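Local coordinates for protein C alpha-dehydrogenase (Sphingobium sp. SYK-6, PDB 4YAG) that probably oxidises alcohol groups of its substrates with NAD(+), as an SDR-family dehydrogenase of the lignin beta-aryl ether cleavage pathway, at residues R131-L145 and S175-G189. Residues are numbered along the deposited sequence; the frame is centred on the assembly and turned at random.
With NAI (1,4-dihydronicotinamide adenine dinucleotide), chain C.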
ATOM      1  N   ARG A 131       9.639  16.085 -16.262  1.00 14.01           N
ATOM      2  CA  ARG A 131       9.290  15.793 -17.643  1.00 13.98           C
ATOM      3  C   ARG A 131       9.421  17.042 -18.513  1.00 16.76           C
ATOM      4  O   ARG A 131       9.992  16.996 -19.604  1.00 18.98           O
ATOM      5  CB  ARG A 131       7.874  15.270 -17.745  1.00 14.05           C
ATOM      6  CG  ARG A 131       7.573  14.011 -16.958  1.00 13.67           C
ATOM      7  CD  ARG A 131       6.133  13.635 -17.232  1.00 16.76           C
ATOM      8  NE  ARG A 131       5.573  12.601 -16.368  1.00 16.94           N
ATOM      9  CZ  ARG A 131       5.617  11.290 -16.621  1.00 16.29           C
ATOM     10  NH1 ARG A 131       6.213  10.836 -17.721  1.00 15.04           N
ATOM     11  NH2 ARG A 131       5.042  10.442 -15.783  1.00 14.53           N
ATOM     12  N   ALA A 132       8.873  18.157 -18.044  1.00 17.94           N
ATOM     13  CA  ALA A 132       8.842  19.384 -18.846  1.00 20.60           C
ATOM     14  C   ALA A 132      10.230  19.886 -19.237  1.00 20.45           C
ATOM     15  O   ALA A 132      10.434  20.421 -20.339  1.00 21.34           O
ATOM     16  CB  ALA A 132       8.113  20.459 -18.091  1.00 20.11           C
ATOM     17  N   ARG A 133      11.189  19.728 -18.337  1.00 16.57           N
ATOM     18  CA  ARG A 133      12.522  20.274 -18.558  1.00 15.71           C
ATOM     19  C   ARG A 133      13.291  19.490 -19.613  1.00 19.29           C
ATOM     20  O   ARG A 133      14.236  20.006 -20.207  1.00 21.87           O
ATOM     21  CB  ARG A 133      13.300  20.356 -17.239  1.00 17.56           C
ATOM     22  CG  ARG A 133      12.847  21.530 -16.369  1.00 16.12           C
ATOM     23  CD  ARG A 133      13.670  21.704 -15.100  1.00 16.56           C
ATOM     24  NE  ARG A 133      13.533  20.584 -14.167  1.00 16.20           N
ATOM     25  CZ  ARG A 133      12.581  20.459 -13.248  1.00 15.05           C
ATOM     26  NH1 ARG A 133      11.634  21.381 -13.094  1.00 17.40           N
ATOM     27  NH2 ARG A 133      12.575  19.406 -12.468  1.00 15.16           N
ATOM     28  N   GLY A 134      12.893  18.244 -19.823  1.00 19.66           N
ATOM     29  CA  GLY A 134      13.379  17.448 -20.935  1.00 20.18           C
ATOM     30  C   GLY A 134      14.821  17.001 -20.850  1.00 20.89           C
ATOM     31  O   GLY A 134      15.424  16.675 -21.868  1.00 27.11           O
ATOM     32  N   ARG A 135      15.402  16.973 -19.664  1.00 19.50           N
ATOM     33  CA  ARG A 135      16.773  16.477 -19.569  1.00 21.26           C
ATOM     34  C   ARG A 135      16.857  15.164 -18.806  1.00 18.50           C
ATOM     35  O   ARG A 135      17.925  14.777 -18.347  1.00 21.49           O
ATOM     36  CB  ARG A 135      17.726  17.521 -18.996  1.00 31.99           C
ATOM     37  CG  ARG A 135      17.319  18.148 -17.701  1.00 31.50           C
ATOM     38  CD  ARG A 135      18.281  19.290 -17.369  1.00 34.90           C
ATOM     39  NE  ARG A 135      18.070  19.842 -16.032  1.00 33.72           N
ATOM     40  CZ  ARG A 135      17.524  21.030 -15.768  1.00 35.98           C
ATOM     41  NH1 ARG A 135      17.123  21.830 -16.753  1.00 36.17           N
ATOM     42  NH2 ARG A 135      17.379  21.426 -14.500  1.00 27.50           N
ATOM     43  N   GLY A 136      15.727  14.477 -18.701  1.00 16.25           N
ATOM     44  CA  GLY A 136      15.667  13.211 -17.999  1.00 15.09           C
ATOM     45  C   GLY A 136      15.798  13.412 -16.510  1.00 15.27           C
ATOM     46  O   GLY A 136      15.685  14.509 -16.002  1.00 16.35           O
ATOM     47  N   GLY A 137      16.056  12.331 -15.802  1.00 13.99           N
ATOM     48  CA  GLY A 137      16.191  12.423 -14.368  1.00 13.88           C
ATOM     49  C   GLY A 137      16.106  11.043 -13.772  1.00 12.00           C
ATOM     50  O   GLY A 137      16.187  10.036 -14.477  1.00 11.52           O
ATOM     51  N   HIS A 138      15.971  10.995 -12.457  1.00 11.55           N
ATOM     52  CA  HIS A 138      15.869   9.728 -11.768  1.00 11.44           C
ATOM     53  C   HIS A 138      15.083   9.912 -10.490  1.00 11.15           C
ATOM     54  O   HIS A 138      15.167  10.955  -9.852  1.00 11.95           O
ATOM     55  CB  HIS A 138      17.256   9.157 -11.443  1.00 11.55           C
ATOM     56  CG  HIS A 138      17.259   7.674 -11.301  1.00 12.49           C
ATOM     57  ND1 HIS A 138      17.358   6.834 -12.383  1.00 12.22           N
ATOM     58  CD2 HIS A 138      17.091   6.879 -10.216  1.00 11.79           C
ATOM     59  CE1 HIS A 138      17.295   5.581 -11.967  1.00 12.08           C
ATOM     60  NE2 HIS A 138      17.129   5.581 -10.664  1.00 12.58           N
ATOM     61  N   ILE A 139      14.338   8.881 -10.112  1.00  9.11           N
ATOM     62  CA  ILE A 139      13.598   8.831  -8.861  1.00 10.28           C
ATOM     63  C   ILE A 139      14.047   7.616  -8.059  1.00 10.70           C
ATOM     64  O   ILE A 139      14.118   6.508  -8.594  1.00 10.38           O
ATOM     65  CB  ILE A 139      12.074   8.664  -9.101  1.00 10.68           C
ATOM     66  CG1 ILE A 139      11.569   9.741 -10.041  1.00 11.86           C
ATOM     67  CG2 ILE A 139      11.288   8.665  -7.785  1.00 11.65           C
ATOM     68  CD1 ILE A 139      10.161   9.524 -10.471  1.00 12.76           C
ATOM     69  N   VAL A 140      14.377   7.835  -6.790  1.00  9.26           N
ATOM     70  CA  VAL A 140      14.664   6.754  -5.871  1.00  8.83           C
ATOM     71  C   VAL A 140      13.624   6.815  -4.773  1.00 11.34           C
ATOM     72  O   VAL A 140      13.458   7.852  -4.134  1.00 10.62           O
ATOM     73  CB  VAL A 140      16.058   6.881  -5.215  1.00 10.44           C
ATOM     74  CG1 VAL A 140      16.311   5.742  -4.235  1.00 12.43           C
ATOM     75  CG2 VAL A 140      17.162   6.913  -6.262  1.00 10.17           C
ATOM     76  N   ASN A 141      12.922   5.711  -4.540  1.00  8.99           N
ATOM     77  CA  ASN A 141      12.020   5.602  -3.394  1.00  7.66           C
ATOM     78  C   ASN A 141      12.604   4.652  -2.374  1.00 10.07           C
ATOM     79  O   ASN A 141      12.990   3.548  -2.727  1.00 10.11           O
ATOM     80  CB  ASN A 141      10.655   5.039  -3.857  1.00  9.04           C
ATOM     81  CG  ASN A 141       9.938   5.980  -4.797  1.00 10.97           C
ATOM     82  OD1 ASN A 141      10.025   7.197  -4.657  1.00 11.51           O
ATOM     83  ND2 ASN A 141       9.259   5.424  -5.794  1.00 12.74           N
ATOM     84  N   THR A 142      12.640   5.051  -1.110  1.00  8.70           N
ATOM     85  CA  THR A 142      13.143   4.143  -0.089  1.00  7.97           C
ATOM     86  C   THR A 142      12.004   3.334   0.488  1.00 11.80           C
ATOM     87  O   THR A 142      11.142   3.874   1.176  1.00 12.15           O
ATOM     88  CB  THR A 142      13.842   4.872   1.050  1.00  9.49           C
ATOM     89  OG1 THR A 142      14.856   5.738   0.510  1.00 10.71           O
ATOM     90  CG2 THR A 142      14.465   3.863   1.990  1.00 10.63           C
ATOM     91  N   ALA A 143      11.998   2.044   0.188  1.00 10.05           N
ATOM     92  CA  ALA A 143      11.024   1.148   0.795  1.00  8.86           C
ATOM     93  C   ALA A 143      11.723   0.457   1.973  1.00 11.16           C
ATOM     94  O   ALA A 143      12.242   1.142   2.869  1.00 11.11           O
ATOM     95  CB  ALA A 143      10.494   0.171  -0.237  1.00 10.78           C
ATOM     96  N   SER A 144      11.757  -0.876   1.982  1.00 11.23           N
ATOM     97  CA  SER A 144      12.402  -1.656   3.031  1.00 10.32           C
ATOM     98  C   SER A 144      12.334  -3.119   2.631  1.00 11.24           C
ATOM     99  O   SER A 144      11.418  -3.511   1.908  1.00 11.76           O
ATOM    100  CB  SER A 144      11.664  -1.507   4.355  1.00 10.98           C
ATOM    101  OG  SER A 144      12.253  -2.375   5.316  1.00 13.31           O
ATOM    102  N   LEU A 145      13.263  -3.941   3.123  1.00 10.07           N
ATOM    103  CA  LEU A 145      13.107  -5.375   2.950  1.00 11.42           C
ATOM    104  C   LEU A 145      11.890  -5.865   3.742  1.00 14.10           C
ATOM    105  O   LEU A 145      11.346  -6.929   3.455  1.00 12.56           O
ATOM    106  CB  LEU A 145      14.365  -6.118   3.358  1.00 12.56           C
ATOM    107  CG  LEU A 145      15.496  -6.002   2.342  1.00 14.42           C
ATOM    108  CD1 LEU A 145      16.825  -6.541   2.899  1.00 15.72           C
ATOM    109  CD2 LEU A 145      15.151  -6.728   1.069  1.00 14.94           C
ATOM    110  N   SER A 175       6.047   4.749 -17.435  1.00 13.19           N
ATOM    111  CA  SER A 175       5.611   6.135 -17.640  1.00 12.51           C
ATOM    112  C   SER A 175       6.790   7.090 -17.534  1.00 11.09           C
ATOM    113  O   SER A 175       6.955   8.003 -18.363  1.00 13.14           O
ATOM    114  CB  SER A 175       4.544   6.546 -16.627  1.00 13.13           C
ATOM    115  OG  SER A 175       4.151   7.895 -16.859  1.00 14.71           O
ATOM    116  N   MET A 176       7.613   6.908 -16.505  1.00 11.93           N
ATOM    117  CA  MET A 176       8.743   7.815 -16.310  1.00 12.59           C
ATOM    118  C   MET A 176       9.744   7.690 -17.449  1.00 12.02           C
ATOM    119  O   MET A 176      10.347   8.676 -17.883  1.00 12.96           O
ATOM    120  CB  MET A 176       9.414   7.539 -14.968  1.00 13.02           C
ATOM    121  CG  MET A 176       8.500   7.812 -13.778  1.00 13.18           C
ATOM    122  SD  MET A 176       7.954   9.553 -13.730  1.00 13.86           S
ATOM    123  CE  MET A 176       6.536   9.424 -12.649  1.00 16.57           C
ATOM    124  N   ALA A 177       9.916   6.474 -17.938  1.00 13.20           N
ATOM    125  CA  ALA A 177      10.855   6.227 -19.034  1.00 11.97           C
ATOM    126  C   ALA A 177      10.467   6.996 -20.303  1.00 12.86           C
ATOM    127  O   ALA A 177      11.336   7.296 -21.127  1.00 14.24           O
ATOM    128  CB  ALA A 177      10.926   4.747 -19.346  1.00 15.68           C
ATOM    129  N   GLU A 178       9.184   7.301 -20.486  1.00 14.16           N
ATOM    130  CA  GLU A 178       8.760   8.107 -21.648  1.00 15.75           C
ATOM    131  C   GLU A 178       9.551   9.410 -21.736  1.00 16.45           C
ATOM    132  O   GLU A 178       9.743   9.970 -22.812  1.00 17.22           O
ATOM    133  CB  GLU A 178       7.270   8.460 -21.550  1.00 17.88           C
ATOM    134  CG  GLU A 178       6.354   7.278 -21.588  1.00 21.10           C
ATOM    135  CD  GLU A 178       4.913   7.654 -21.280  1.00 32.00           C
ATOM    136  OE1 GLU A 178       4.591   8.861 -21.288  1.00 26.51           O
ATOM    137  OE2 GLU A 178       4.109   6.737 -21.036  1.00 25.57           O
ATOM    138  N   ASP A 179       9.972   9.913 -20.585  1.00 15.11           N
ATOM    139  CA  ASP A 179      10.686  11.180 -20.513  1.00 15.40           C
ATOM    140  C   ASP A 179      12.101  10.995 -19.964  1.00 15.33           C
ATOM    141  O   ASP A 179      12.688  11.923 -19.405  1.00 16.30           O
ATOM    142  CB  ASP A 179       9.887  12.167 -19.656  1.00 18.86           C
ATOM    143  CG  ASP A 179       8.589  12.580 -20.319  1.00 17.56           C
ATOM    144  OD1 ASP A 179       8.668  13.372 -21.294  1.00 20.77           O
ATOM    145  OD2 ASP A 179       7.509  12.106 -19.885  1.00 19.26           O
ATOM    146  N   ASN A 180      12.649   9.794 -20.171  1.00 15.35           N
ATOM    147  CA  ASN A 180      14.015   9.461 -19.798  1.00 15.97           C
ATOM    148  C   ASN A 180      14.272   9.712 -18.314  1.00 13.29           C
ATOM    149  O   ASN A 180      15.351  10.152 -17.911  1.00 14.40           O
ATOM    150  CB  ASN A 180      14.997  10.243 -20.666  1.00 17.94           C
ATOM    151  CG  ASN A 180      16.413   9.718 -20.564  1.00 32.17           C
ATOM    152  OD1 ASN A 180      16.641   8.543 -20.247  1.00 34.98           O
ATOM    153  ND2 ASN A 180      17.383  10.588 -20.836  1.00 41.20           N
ATOM    154  N   ILE A 181      13.262   9.407 -17.507  1.00 11.95           N
ATOM    155  CA  ILE A 181      13.399   9.410 -16.062  1.00 11.61           C
ATOM    156  C   ILE A 181      13.431   7.961 -15.604  1.00 13.62           C
ATOM    157  O   ILE A 181      12.457   7.210 -15.773  1.00 13.11           O
ATOM    158  CB  ILE A 181      12.233  10.153 -15.400  1.00 12.27           C
ATOM    159  CG1 ILE A 181      12.207  11.627 -15.835  1.00 14.23           C
ATOM    160  CG2 ILE A 181      12.319  10.045 -13.866  1.00 12.18           C
ATOM    161  CD1 ILE A 181      10.901  12.330 -15.499  1.00 14.35           C
ATOM    162  N   GLY A 182      14.545   7.552 -15.016  1.00 11.68           N
ATOM    163  CA  GLY A 182      14.649   6.224 -14.436  1.00 10.81           C
ATOM    164  C   GLY A 182      14.130   6.148 -13.024  1.00 11.66           C
ATOM    165  O   GLY A 182      13.971   7.181 -12.366  1.00 10.95           O
ATOM    166  N   VAL A 183      13.833   4.942 -12.558  1.00 11.15           N
ATOM    167  CA  VAL A 183      13.368   4.752 -11.187  1.00  9.93           C
ATOM    168  C   VAL A 183      14.069   3.596 -10.493  1.00 10.23           C
ATOM    169  O   VAL A 183      14.492   2.632 -11.124  1.00 10.79           O
ATOM    170  CB  VAL A 183      11.831   4.546 -11.092  1.00 10.94           C
ATOM    171  CG1 VAL A 183      11.093   5.680 -11.805  1.00 11.86           C
ATOM    172  CG2 VAL A 183      11.400   3.208 -11.674  1.00 10.31           C
ATOM    173  N   THR A 184      14.195   3.732  -9.174  1.00  9.73           N
ATOM    174  CA  THR A 184      14.825   2.732  -8.320  1.00  9.06           C
ATOM    175  C   THR A 184      14.034   2.639  -7.031  1.00  8.22           C
ATOM    176  O   THR A 184      13.657   3.655  -6.463  1.00  9.34           O
ATOM    177  CB  THR A 184      16.254   3.149  -7.939  1.00 10.71           C
ATOM    178  OG1 THR A 184      17.058   3.270  -9.119  1.00 10.66           O
ATOM    179  CG2 THR A 184      16.895   2.151  -6.988  1.00 10.59           C
ATOM    180  N   VAL A 185      13.787   1.426  -6.560  1.00  9.88           N
ATOM    181  CA  VAL A 185      13.315   1.245  -5.196  1.00  8.70           C
ATOM    182  C   VAL A 185      14.447   0.639  -4.376  1.00  8.92           C
ATOM    183  O   VAL A 185      15.035  -0.394  -4.745  1.00 10.44           O
ATOM    184  CB  VAL A 185      12.009   0.423  -5.089  1.00 10.04           C
ATOM    185  CG1 VAL A 185      12.147  -0.953  -5.712  1.00 11.23           C
ATOM    186  CG2 VAL A 185      11.579   0.323  -3.634  1.00 11.26           C
ATOM    187  N   LEU A 186      14.779   1.349  -3.298  1.00 10.43           N
ATOM    188  CA  LEU A 186      15.778   0.925  -2.335  1.00  9.86           C
ATOM    189  C   LEU A 186      15.113   0.168  -1.206  1.00  9.21           C
ATOM    190  O   LEU A 186      14.144   0.649  -0.616  1.00 10.41           O
ATOM    191  CB  LEU A 186      16.480   2.181  -1.810  1.00 11.08           C
ATOM    192  CG  LEU A 186      17.418   2.008  -0.622  1.00  9.98           C
ATOM    193  CD1 LEU A 186      18.573   1.081  -0.911  1.00 11.94           C
ATOM    194  CD2 LEU A 186      17.913   3.386  -0.174  1.00 11.32           C
ATOM    195  N   MET A 187      15.624  -1.026  -0.934  1.00 10.13           N
ATOM    196  CA  MET A 187      15.092  -1.917   0.083  1.00 11.52           C
ATOM    197  C   MET A 187      16.174  -2.234   1.098  1.00 11.55           C
ATOM    198  O   MET A 187      16.966  -3.162   0.906  1.00 12.45           O
ATOM    199  CB  MET A 187      14.545  -3.187  -0.580  1.00 10.70           C
ATOM    200  CG  MET A 187      13.360  -2.876  -1.469  1.00  9.11           C
ATOM    201  SD  MET A 187      12.912  -4.233  -2.581  1.00 13.17           S
ATOM    202  CE  MET A 187      14.281  -4.202  -3.703  1.00 13.56           C
ATOM    203  N   PRO A 188      16.266  -1.400   2.152  1.00 11.06           N
ATOM    204  CA  PRO A 188      17.327  -1.680   3.105  1.00 11.75           C
ATOM    205  C   PRO A 188      17.001  -2.740   4.148  1.00 12.45           C
ATOM    206  O   PRO A 188      15.839  -2.969   4.516  1.00 11.86           O
ATOM    207  CB  PRO A 188      17.533  -0.331   3.817  1.00 12.13           C
ATOM    208  CG  PRO A 188      16.881   0.703   2.942  1.00 11.61           C
ATOM    209  CD  PRO A 188      15.722  -0.044   2.320  1.00 11.64           C
ATOM    210  N   GLY A 189      18.079  -3.342   4.643  1.00 13.56           N
ATOM    211  CA  GLY A 189      18.134  -4.006   5.926  1.00 13.88           C
ATOM    212  C   GLY A 189      18.587  -2.996   6.967  1.00 16.17           C
ATOM    213  O   GLY A 189      18.397  -1.803   6.793  1.00 16.38           O
TER
HETATM  214  PA  NAI C 500      16.211   8.746   9.997  1.00 12.26           P
HETATM  215  O1A NAI C 500      15.145   9.072  11.006  1.00 13.07           O
HETATM  216  O2A NAI C 500      17.649   8.827  10.468  1.00 12.85           O
HETATM  217  O5B NAI C 500      16.050   9.653   8.722  1.00 12.03           O
HETATM  218  C5B NAI C 500      14.771   9.984   8.265  1.00 11.14           C
HETATM  219  C4B NAI C 500      14.648  11.454   8.208  1.00 10.90           C
HETATM  220  O4B NAI C 500      13.337  11.679   7.594  1.00 10.80           O
HETATM  221  C3B NAI C 500      14.690  12.167   9.486  1.00 10.83           C
HETATM  222  O3B NAI C 500      15.646  13.247   9.479  1.00 13.10           O
HETATM  223  C2B NAI C 500      13.330  12.620   9.700  1.00 11.93           C
HETATM  224  O2B NAI C 500      13.232  13.829  10.468  1.00 14.03           O
HETATM  225  C1B NAI C 500      12.756  12.740   8.360  1.00 10.04           C
HETATM  226  N9A NAI C 500      11.319  12.661   8.332  1.00 10.64           N
HETATM  227  C8A NAI C 500      10.493  11.813   9.039  1.00 12.31           C
HETATM  228  N7A NAI C 500       9.208  12.091   8.776  1.00 12.13           N
HETATM  229  C5A NAI C 500       9.158  13.123   7.875  1.00 10.98           C
HETATM  230  C6A NAI C 500       8.151  13.846   7.232  1.00 10.46           C
HETATM  231  N6A NAI C 500       6.807  13.586   7.534  1.00 10.89           N
HETATM  232  N1A NAI C 500       8.473  14.840   6.365  1.00  9.69           N
HETATM  233  C2A NAI C 500       9.772  15.135   6.120  1.00 10.71           C
HETATM  234  N3A NAI C 500      10.778  14.476   6.713  1.00  9.74           N
HETATM  235  C4A NAI C 500      10.504  13.483   7.589  1.00 10.25           C
HETATM  236  O3  NAI C 500      15.878   7.255   9.572  1.00 11.66           O
HETATM  237  PN  NAI C 500      16.318   6.395   8.282  1.00 11.74           P
HETATM  238  O1N NAI C 500      17.502   7.005   7.541  1.00 11.47           O
HETATM  239  O2N NAI C 500      16.576   5.009   8.819  1.00 13.42           O
HETATM  240  O5D NAI C 500      15.004   6.427   7.357  1.00 10.97           O
HETATM  241  C5D NAI C 500      15.072   6.643   5.945  1.00  9.61           C
HETATM  242  C4D NAI C 500      14.207   5.659   5.245  1.00 11.22           C
HETATM  243  O4D NAI C 500      14.855   4.337   5.329  1.00 11.28           O
HETATM  244  C3D NAI C 500      12.867   5.503   5.818  1.00 10.66           C
HETATM  245  O3D NAI C 500      11.896   5.505   4.752  1.00 11.52           O
HETATM  246  C2D NAI C 500      12.880   4.212   6.501  1.00 11.62           C
HETATM  247  O2D NAI C 500      11.567   3.641   6.555  1.00 12.45           O
HETATM  248  C1D NAI C 500      13.773   3.400   5.696  1.00  9.62           C
HETATM  249  N1N NAI C 500      14.396   2.255   6.249  1.00 11.56           N
HETATM  250  C2N NAI C 500      15.357   2.309   7.230  1.00 11.72           C
HETATM  251  C3N NAI C 500      15.936   1.137   7.688  1.00 13.40           C
HETATM  252  C7N NAI C 500      16.982   1.167   8.749  1.00 14.73           C
HETATM  253  O7N NAI C 500      17.414   0.122   9.282  1.00 15.48           O
HETATM  254  N7N NAI C 500      17.558   2.467   9.085  1.00 14.12           N
HETATM  255  C4N NAI C 500      15.577  -0.099   7.175  1.00 15.07           C
HETATM  256  C5N NAI C 500      14.650  -0.131   6.151  1.00 14.07           C
HETATM  257  C6N NAI C 500      14.080   1.028   5.690  1.00 13.89           C
HETATM  258  O   HOH W   1      10.742  14.977 -21.467  1.00 25.94           O
HETATM  259  O   HOH W   2      12.860  14.833 -19.040  1.00 19.69           O
HETATM  260  O   HOH W   3      14.577  -3.942   7.077  1.00 41.66           O
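R131 stretches out nearly straight and lays its guanidinium across the end of helix 156-177. NH1 donates to D179 OD2 (2.8 Å), a salt bridge on the oxygen's anti lone pair, and to S175 O, whose other face takes E178 N; NH2 reaches S175 OG at 2.9 Å. M176 SD lies over one face. A lysine in place of R131 would probably leave S175 OG without its donor, or S175 O with E178 N alone, since one ammonium can hardly span all three acceptors. D179 OD1 and R131 O share a water; a second joins G136 N to D179 O. Beyond, strands 137-142 and 181-187 run parallel, neighbours in the Rossmann sheet of the SDR fold, joined by the beta-alpha-beta crossover through helix 156-177. Backbone bonds alternate from G137 N to N180 O through A143 N to L186 O. With CG anti to the backbone N (chi1 -155°), the H138 ring lies over G182 O, and NE2 donates in the ring plane to T184 OG1 (2.8 Å, 174°), which also bonds K246 O. L145 N bonds P188 O, S144 N is buried with no partner, and S144 OG, bonded to A146 N, meets NADH C5N.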